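PDB 3B4N: endo-pectate lyase from Erwinia chrysanthemi, which cleaves the alpha-1,4-galacturonan chains of pectate by calcium-dependent beta-elimination and probably also acts, in endo fashion, on highly methylated pectins. Local coordinates for residues P307-F312 / T332-S337. Numbering follows the deposited sequence.
Sequences PVCEEF and TNCKVS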
loop_
_atom_site.group_PDB
_atom_site.type_symbol
_atom_site.label_atom_id
_atom_site.label_comp_id
_atom_site.label_asym_id
_atom_site.label_seq_id
_atom_site.Cartn_x
_atom_site.Cartn_y
_atom_site.Cartn_z
ATOM N N PRO A 307 6.789 -15.994 -6.823
ATOM C CA PRO A 307 5.946 -16.073 -8.015
ATOM C C PRO A 307 5.141 -14.769 -8.000
ATOM O O PRO A 307 4.790 -14.264 -6.927
ATOM C CB PRO A 307 5.088 -17.316 -7.761
ATOM C CG PRO A 307 5.128 -17.501 -6.284
ATOM C CD PRO A 307 6.524 -17.109 -5.899
ATOM N N VAL A 308 4.866 -14.208 -9.169
ATOM C CA VAL A 308 4.138 -12.946 -9.223
ATOM C C VAL A 308 2.635 -13.173 -9.357
ATOM O O VAL A 308 1.902 -13.032 -8.377
ATOM C CB VAL A 308 4.713 -12.064 -10.359
ATOM C CG1 VAL A 308 3.944 -10.757 -10.476
ATOM C CG2 VAL A 308 6.185 -11.777 -10.056
ATOM N N CYS A 309 2.170 -13.556 -10.536
ATOM C CA CYS A 309 0.738 -13.788 -10.724
ATOM C C CYS A 309 0.445 -15.276 -10.737
ATOM O O CYS A 309 1.051 -16.028 -11.495
ATOM C CB CYS A 309 0.278 -13.164 -12.039
ATOM S SG CYS A 309 -1.521 -13.149 -12.352
ATOM N N GLU A 310 -0.476 -15.705 -9.885
ATOM C CA GLU A 310 -0.848 -17.112 -9.831
ATOM C C GLU A 310 -2.325 -17.245 -10.140
ATOM O O GLU A 310 -3.139 -16.425 -9.702
ATOM C CB GLU A 310 -0.548 -17.706 -8.452
ATOM C CG GLU A 310 0.939 -17.705 -8.104
ATOM C CD GLU A 310 1.231 -18.316 -6.754
ATOM O OE1 GLU A 310 0.531 -17.980 -5.779
ATOM O OE2 GLU A 310 2.171 -19.135 -6.667
ATOM N N GLU A 311 -2.660 -18.271 -10.916
ATOM C CA GLU A 311 -4.046 -18.540 -11.292
ATOM C C GLU A 311 -4.639 -19.605 -10.385
ATOM O O GLU A 311 -3.964 -20.574 -10.024
ATOM C CB GLU A 311 -4.121 -18.979 -12.757
ATOM C CG GLU A 311 -3.866 -17.816 -13.707
ATOM C CD GLU A 311 -3.897 -18.183 -15.177
ATOM O OE1 GLU A 311 -3.798 -17.253 -16.003
ATOM O OE2 GLU A 311 -4.013 -19.380 -15.519
ATOM N N PHE A 312 -5.895 -19.388 -10.002
ATOM C CA PHE A 312 -6.643 -20.282 -9.117
ATOM C C PHE A 312 -8.036 -20.495 -9.665
ATOM O O PHE A 312 -8.469 -19.809 -10.589
ATOM C CB PHE A 312 -6.856 -19.638 -7.747
ATOM C CG PHE A 312 -5.611 -19.407 -6.961
ATOM C CD1 PHE A 312 -5.217 -20.311 -5.981
ATOM C CD2 PHE A 312 -4.856 -18.255 -7.163
ATOM C CE1 PHE A 312 -4.091 -20.077 -5.207
ATOM C CE2 PHE A 312 -3.726 -18.008 -6.396
ATOM C CZ PHE A 312 -3.339 -18.918 -5.414
ATOM N N THR A 332 -4.331 -14.700 -20.403
ATOM C CA THR A 332 -5.542 -13.894 -20.379
ATOM C C THR A 332 -5.786 -13.280 -19.003
ATOM O O THR A 332 -6.126 -12.104 -18.884
ATOM C CB THR A 332 -6.773 -14.757 -20.741
ATOM O OG1 THR A 332 -6.619 -15.267 -22.072
ATOM C CG2 THR A 332 -8.060 -13.941 -20.649
ATOM N N ASN A 333 -5.594 -14.082 -17.966
ATOM C CA ASN A 333 -5.859 -13.631 -16.612
ATOM C C ASN A 333 -4.671 -13.052 -15.863
ATOM O O ASN A 333 -4.846 -12.334 -14.883
ATOM C CB ASN A 333 -6.493 -14.786 -15.843
ATOM C CG ASN A 333 -7.695 -15.339 -16.572
ATOM O OD1 ASN A 333 -7.594 -16.315 -17.321
ATOM N ND2 ASN A 333 -8.835 -14.689 -16.394
ATOM N N CYS A 334 -3.467 -13.362 -16.325
ATOM C CA CYS A 334 -2.256 -12.829 -15.719
ATOM C C CYS A 334 -1.548 -11.981 -16.765
ATOM O O CYS A 334 -0.670 -12.457 -17.497
ATOM C CB CYS A 334 -1.341 -13.951 -15.247
ATOM S SG CYS A 334 -1.806 -14.699 -13.655
ATOM N N LYS A 335 -1.957 -10.720 -16.845
ATOM C CA LYS A 335 -1.388 -9.783 -17.795
ATOM C C LYS A 335 -0.143 -9.152 -17.195
ATOM O O LYS A 335 -0.114 -7.965 -16.863
ATOM C CB LYS A 335 -2.413 -8.709 -18.163
ATOM C CG LYS A 335 -3.545 -9.193 -19.069
ATOM C CD LYS A 335 -3.048 -9.429 -20.487
ATOM C CE LYS A 335 -4.182 -9.828 -21.422
ATOM N NZ LYS A 335 -3.684 -10.055 -22.810
ATOM N N VAL A 336 0.876 -9.979 -17.029
ATOM C CA VAL A 336 2.154 -9.542 -16.510
ATOM C C VAL A 336 3.226 -10.215 -17.364
ATOM O O VAL A 336 3.130 -11.399 -17.691
ATOM C CB VAL A 336 2.325 -9.905 -15.005
ATOM C CG1 VAL A 336 2.266 -11.410 -14.810
ATOM C CG2 VAL A 336 3.646 -9.355 -14.485
ATOM N N SER A 337 4.224 -9.436 -17.761
ATOM C CA SER A 337 5.324 -9.945 -18.574
ATOM C C SER A 337 6.590 -9.887 -17.729
ATOM O O SER A 337 6.636 -9.180 -16.722
ATOM C CB SER A 337 5.510 -9.079 -19.828
ATOM O OG SER A 337 4.321 -8.976 -20.601
HETATM O O HOH W 1 -5.359 -17.183 -18.236
#
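Cys309 and Cys334 form a disulfide that joins two faces of the right-handed parallel beta-helix, one strand from each, across the interior near the last turn of the coil. The short strands 309-312 and 334-336 run antiparallel, but their axes stay 7.9 Å apart and no backbone hydrogen bond spans them; the junction is made mainly by side chains. With chi1 at -172°, the CB-SG bond of Cys309 turns away from its own amide nitrogen and beside the carbonyl carbon, reaching SG of Cys334, and the bridge twists through a chi3 of -81°, close to the relaxed right angle.

Apolar groups pack on one flank of the sulfurs. CG1 of Val336 rests on CB of Cys309 at 3.8 Å, while its CG2 meets CG1 of Val308 more loosely at 4.3 Å; Ile293 and Trp329 touch both valines. On the other flank Glu311 reaches out with an extended chain, its CG passing SG of Cys334 at 3.7 Å. Its carboxylate and the amide of Asn333 stand 82° apart, so they meet crosswise rather than stacked, and OE1 comes within 3.7 Å of CB of Asn333. The polar ends are held from outside: Glu311 OE1 takes a hydrogen bond from Thr331 and OE2 a salt bridge from Arg285, while Asn333 ND2 donates to the carbonyl of Asp289. A single water closes the gap between the two side chains, donating to Glu311 OE1 at 2.7 Å and to Asn333 OD1 at 2.6 Å.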